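Local atomic coordinates of plasma serine protease inhibitor (Homo sapiens, PDB entry 3DY0), a protein that inhibits serine proteases of blood plasma and other body fluids in a heparin-dependent way, trapping them irreversibly after they cleave its reactive centre loop. Residues 139-151 with 315-329. Numbering follows the deposited sequence.
Sequences YVAKQTKGKIVDL and AVVEVDESGTRAAAA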
loop_
_atom_site.group_PDB
_atom_site.type_symbol
_atom_site.label_atom_id
_atom_site.label_comp_id
_atom_site.label_asym_id
_atom_site.label_seq_id
_atom_site.Cartn_x
_atom_site.Cartn_y
_atom_site.Cartn_z
ATOM N N TYR A 139 2.738 -17.665 -6.966
ATOM C CA TYR A 139 1.564 -17.501 -6.113
ATOM C C TYR A 139 1.150 -16.037 -6.087
ATOM O O TYR A 139 -0.021 -15.717 -6.268
ATOM C CB TYR A 139 1.863 -17.962 -4.682
ATOM C CG TYR A 139 0.765 -17.647 -3.684
ATOM C CD1 TYR A 139 -0.382 -18.434 -3.600
ATOM C CD2 TYR A 139 0.877 -16.555 -2.824
ATOM C CE1 TYR A 139 -1.395 -18.142 -2.680
ATOM C CE2 TYR A 139 -0.127 -16.257 -1.899
ATOM C CZ TYR A 139 -1.255 -17.051 -1.833
ATOM O OH TYR A 139 -2.239 -16.757 -0.914
ATOM N N VAL A 140 2.115 -15.154 -5.850
ATOM C CA VAL A 140 1.832 -13.723 -5.803
ATOM C C VAL A 140 1.309 -13.216 -7.141
ATOM O O VAL A 140 0.381 -12.406 -7.187
ATOM C CB VAL A 140 3.085 -12.926 -5.395
ATOM C CG1 VAL A 140 2.834 -11.427 -5.550
ATOM C CG2 VAL A 140 3.442 -13.252 -3.945
ATOM N N ALA A 141 1.902 -13.693 -8.231
ATOM C CA ALA A 141 1.467 -13.280 -9.558
ATOM C C ALA A 141 0.029 -13.729 -9.804
ATOM O O ALA A 141 -0.774 -12.988 -10.369
ATOM C CB ALA A 141 2.390 -13.866 -10.617
ATOM N N LYS A 142 -0.298 -14.947 -9.380
ATOM C CA LYS A 142 -1.645 -15.464 -9.570
ATOM C C LYS A 142 -2.666 -14.642 -8.788
ATOM O O LYS A 142 -3.706 -14.252 -9.327
ATOM C CB LYS A 142 -1.722 -16.926 -9.119
ATOM C CG LYS A 142 -3.105 -17.540 -9.258
ATOM C CD LYS A 142 -3.158 -18.927 -8.630
ATOM C CE LYS A 142 -4.556 -19.520 -8.708
ATOM N NZ LYS A 142 -4.657 -20.813 -7.970
ATOM N N GLN A 143 -2.365 -14.378 -7.520
ATOM C CA GLN A 143 -3.268 -13.613 -6.667
ATOM C C GLN A 143 -3.428 -12.159 -7.092
ATOM O O GLN A 143 -4.421 -11.517 -6.748
ATOM C CB GLN A 143 -2.800 -13.669 -5.211
ATOM C CG GLN A 143 -2.722 -15.076 -4.635
ATOM C CD GLN A 143 -3.991 -15.873 -4.868
ATOM O OE1 GLN A 143 -5.085 -15.448 -4.493
ATOM N NE2 GLN A 143 -3.851 -17.036 -5.490
ATOM N N THR A 144 -2.459 -11.633 -7.833
ATOM C CA THR A 144 -2.539 -10.248 -8.286
ATOM C C THR A 144 -2.810 -10.183 -9.785
ATOM O O THR A 144 -2.527 -9.184 -10.441
ATOM C CB THR A 144 -1.257 -9.460 -7.954
ATOM O OG1 THR A 144 -0.137 -10.052 -8.616
ATOM C CG2 THR A 144 -1.014 -9.458 -6.453
ATOM N N LYS A 145 -3.368 -11.271 -10.309
ATOM C CA LYS A 145 -3.720 -11.376 -11.717
ATOM C C LYS A 145 -2.623 -10.887 -12.655
ATOM O O LYS A 145 -2.880 -10.150 -13.615
ATOM C CB LYS A 145 -5.029 -10.626 -11.976
ATOM C CG LYS A 145 -6.191 -11.136 -11.128
ATOM C CD LYS A 145 -7.518 -10.533 -11.564
ATOM N N GLY A 146 -1.394 -11.303 -12.356
ATOM C CA GLY A 146 -0.245 -10.955 -13.173
ATOM C C GLY A 146 0.346 -9.570 -13.000
ATOM O O GLY A 146 1.282 -9.215 -13.709
ATOM N N LYS A 147 -0.175 -8.789 -12.058
ATOM C CA LYS A 147 0.330 -7.435 -11.853
ATOM C C LYS A 147 1.615 -7.353 -11.030
ATOM O O LYS A 147 2.446 -6.481 -11.272
ATOM C CB LYS A 147 -0.754 -6.559 -11.223
ATOM C CG LYS A 147 -2.006 -6.403 -12.086
ATOM C CD LYS A 147 -1.682 -5.852 -13.472
ATOM C CE LYS A 147 -2.954 -5.664 -14.298
ATOM N NZ LYS A 147 -2.671 -5.196 -15.685
ATOM N N ILE A 148 1.778 -8.244 -10.054
ATOM C CA ILE A 148 2.994 -8.240 -9.246
ATOM C C ILE A 148 3.819 -9.458 -9.642
ATOM O O ILE A 148 3.535 -10.583 -9.225
ATOM C CB ILE A 148 2.696 -8.297 -7.728
ATOM C CG1 ILE A 148 1.841 -7.094 -7.306
ATOM C CG2 ILE A 148 4.009 -8.277 -6.949
ATOM C CD1 ILE A 148 2.516 -5.742 -7.497
ATOM N N VAL A 149 4.840 -9.228 -10.459
ATOM C CA VAL A 149 5.703 -10.305 -10.920
ATOM C C VAL A 149 7.084 -10.211 -10.284
ATOM O O VAL A 149 7.603 -9.118 -10.053
ATOM C CB VAL A 149 5.854 -10.276 -12.459
ATOM C CG1 VAL A 149 4.490 -10.430 -13.116
ATOM C CG2 VAL A 149 6.511 -8.979 -12.895
ATOM N N ASP A 150 7.668 -11.369 -9.999
ATOM C CA ASP A 150 8.991 -11.442 -9.388
ATOM C C ASP A 150 9.133 -10.643 -8.092
ATOM O O ASP A 150 10.088 -9.885 -7.925
ATOM C CB ASP A 150 10.048 -10.979 -10.395
ATOM C CG ASP A 150 10.167 -11.913 -11.588
ATOM O OD1 ASP A 150 10.836 -11.538 -12.572
ATOM O OD2 ASP A 150 9.599 -13.025 -11.541
ATOM N N LEU A 151 8.194 -10.816 -7.167
ATOM C CA LEU A 151 8.270 -10.106 -5.896
ATOM C C LEU A 151 9.629 -10.369 -5.253
ATOM O O LEU A 151 10.296 -9.452 -4.774
ATOM C CB LEU A 151 7.172 -10.584 -4.941
ATOM C CG LEU A 151 7.253 -9.989 -3.531
ATOM C CD1 LEU A 151 6.964 -8.487 -3.581
ATOM C CD2 LEU A 151 6.259 -10.690 -2.622
ATOM N N ALA A 315 4.381 -2.491 -5.438
ATOM C CA ALA A 315 3.036 -2.008 -5.719
ATOM C C ALA A 315 3.010 -1.363 -7.099
ATOM O O ALA A 315 3.961 -0.691 -7.494
ATOM C CB ALA A 315 2.620 -0.999 -4.660
ATOM N N VAL A 316 1.919 -1.571 -7.829
ATOM C CA VAL A 316 1.786 -1.005 -9.166
ATOM C C VAL A 316 0.382 -0.457 -9.367
ATOM O O VAL A 316 -0.571 -0.909 -8.726
ATOM C CB VAL A 316 2.053 -2.066 -10.278
ATOM C CG1 VAL A 316 3.425 -2.694 -10.097
ATOM C CG2 VAL A 316 0.967 -3.133 -10.258
ATOM N N VAL A 317 0.263 0.534 -10.243
ATOM C CA VAL A 317 -1.037 1.113 -10.550
ATOM C C VAL A 317 -1.096 1.534 -12.009
ATOM O O VAL A 317 -0.100 1.983 -12.576
ATOM C CB VAL A 317 -1.356 2.345 -9.657
ATOM C CG1 VAL A 317 -0.386 3.477 -9.937
ATOM C CG2 VAL A 317 -2.802 2.793 -9.901
ATOM N N GLU A 318 -2.267 1.353 -12.611
ATOM C CA GLU A 318 -2.515 1.737 -13.995
ATOM C C GLU A 318 -3.791 2.562 -13.971
ATOM O O GLU A 318 -4.819 2.102 -13.476
ATOM C CB GLU A 318 -2.745 0.507 -14.877
ATOM C CG GLU A 318 -1.612 -0.497 -14.870
ATOM C CD GLU A 318 -1.988 -1.801 -15.546
ATOM O OE1 GLU A 318 -1.137 -2.715 -15.590
ATOM O OE2 GLU A 318 -3.134 -1.917 -16.035
ATOM N N VAL A 319 -3.718 3.780 -14.492
ATOM C CA VAL A 319 -4.878 4.660 -14.551
ATOM C C VAL A 319 -5.105 5.027 -16.007
ATOM O O VAL A 319 -4.197 5.530 -16.669
ATOM C CB VAL A 319 -4.645 5.965 -13.755
ATOM C CG1 VAL A 319 -5.721 6.996 -14.104
ATOM C CG2 VAL A 319 -4.654 5.665 -12.261
ATOM N N ASP A 320 -6.303 4.757 -16.513
ATOM C CA ASP A 320 -6.613 5.114 -17.889
ATOM C C ASP A 320 -8.048 5.602 -18.032
ATOM O O ASP A 320 -8.719 5.875 -17.039
ATOM C CB ASP A 320 -6.324 3.953 -18.852
ATOM C CG ASP A 320 -7.083 2.684 -18.513
ATOM O OD1 ASP A 320 -8.119 2.750 -17.817
ATOM O OD2 ASP A 320 -6.638 1.606 -18.972
ATOM N N GLU A 321 -8.519 5.722 -19.267
ATOM C CA GLU A 321 -9.863 6.226 -19.496
ATOM C C GLU A 321 -10.992 5.378 -18.925
ATOM O O GLU A 321 -12.032 5.908 -18.544
ATOM C CB GLU A 321 -10.093 6.438 -21.000
ATOM C CG GLU A 321 -9.214 7.514 -21.621
ATOM C CD GLU A 321 -7.888 6.984 -22.143
ATOM O OE1 GLU A 321 -7.495 5.858 -21.771
ATOM O OE2 GLU A 321 -7.234 7.708 -22.926
ATOM N N SER A 322 -10.786 4.066 -18.851
ATOM C CA SER A 322 -11.821 3.169 -18.346
ATOM C C SER A 322 -11.854 3.018 -16.829
ATOM O O SER A 322 -12.921 2.820 -16.250
ATOM C CB SER A 322 -11.675 1.784 -18.982
ATOM O OG SER A 322 -10.518 1.125 -18.503
ATOM N N GLY A 323 -10.697 3.100 -16.180
ATOM C CA GLY A 323 -10.685 2.949 -14.738
ATOM C C GLY A 323 -9.296 2.838 -14.154
ATOM O O GLY A 323 -8.373 3.518 -14.594
ATOM N N THR A 324 -9.157 1.960 -13.167
ATOM C CA THR A 324 -7.887 1.760 -12.480
ATOM C C THR A 324 -7.653 0.314 -12.066
ATOM O O THR A 324 -8.580 -0.388 -11.676
ATOM C CB THR A 324 -7.829 2.626 -11.187
ATOM O OG1 THR A 324 -7.876 4.014 -11.534
ATOM C CG2 THR A 324 -6.556 2.338 -10.383
ATOM N N ARG A 325 -6.408 -0.128 -12.190
ATOM C CA ARG A 325 -6.014 -1.451 -11.722
ATOM C C ARG A 325 -4.843 -1.137 -10.807
ATOM O O ARG A 325 -3.973 -0.339 -11.161
ATOM C CB ARG A 325 -5.538 -2.368 -12.854
ATOM C CG ARG A 325 -6.651 -3.071 -13.610
ATOM C CD ARG A 325 -7.319 -2.120 -14.571
ATOM N NE ARG A 325 -6.332 -1.549 -15.479
ATOM C CZ ARG A 325 -6.553 -0.502 -16.263
ATOM N NH1 ARG A 325 -5.586 -0.057 -17.053
ATOM N NH2 ARG A 325 -7.736 0.100 -16.253
ATOM N N ALA A 326 -4.842 -1.732 -9.622
ATOM C CA ALA A 326 -3.761 -1.517 -8.668
ATOM C C ALA A 326 -3.535 -2.810 -7.911
ATOM O O ALA A 326 -4.474 -3.554 -7.629
ATOM C CB ALA A 326 -4.112 -0.393 -7.694
ATOM N N ALA A 327 -2.284 -3.080 -7.576
ATOM C CA ALA A 327 -1.979 -4.297 -6.850
ATOM C C ALA A 327 -0.703 -4.112 -6.069
ATOM O O ALA A 327 0.090 -3.228 -6.362
ATOM C CB ALA A 327 -1.826 -5.459 -7.817
ATOM N N ALA A 328 -0.513 -4.953 -5.064
ATOM C CA ALA A 328 0.687 -4.885 -4.255
ATOM C C ALA A 328 0.850 -6.171 -3.466
ATOM O O ALA A 328 -0.096 -6.943 -3.301
ATOM C CB ALA A 328 0.612 -3.693 -3.294
ATOM N N ALA A 329 2.067 -6.401 -2.994
ATOM C CA ALA A 329 2.346 -7.567 -2.182
ATOM C C ALA A 329 3.489 -7.205 -1.254
ATOM O O ALA A 329 4.342 -6.376 -1.593
ATOM C CB ALA A 329 2.727 -8.766 -3.057
HETATM O O HOH W 1 -5.099 -4.489 -16.417
#
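Val140 CG1 reaches Ala329 CB at 3.6 Å, and from there the end of helix 129-143 and the loop after it lie over the large sheet of this cleaved serpin. Ala327 and Ala329 belong to strand 323-335, the reactive centre loop inserted between strands 159-172 and 307-319. This is the tight part. Each alanine raises just a methyl, so the covering chain comes down close: Leu151 CD2 also meets the Ala329 methyl, and Lys147 CB sits 3.7 Å from Ala327 CB. Ile148 fills the middle; with CG2 anti to its backbone N (CG1 at chi1 -59°), it sets CG2 against Ala329 CB and sends CD1 down to Val316 and the backbone of Ala328. Thr144 adds its CB to the Ala327 methyl, while Thr144 OG1 donates to Val140 O (2.8 Å) and accepts from Ile148 N, which ties the loop to the last helical turn.

Toward the hairpin turn the contact becomes polar and more open. Lys147 bends at chi2 (-56°) and then runs extended, crossing Glu318 at about a right angle. Lys147 NZ makes a salt bridge to Glu318 OE1 (2.9 Å), reached on the syn side but somewhat out of the carboxylate plane, and a water bridges NZ to OE2. Arg325 holds that OE2 side-on through NE and NH1, and grips Asp320 end-on, with Arg325 NH1 2.7 Å from Asp320 OD2. Asp320 OD1 also accepts from Gly323 N, an Asx motif tying the network to the turn. Bases and acids alternate from Lys147 through Glu318 and Arg325 to Asp320, which probably keeps all four charged, with the Lys147-Glu318 salt bridge joining loop to hairpin.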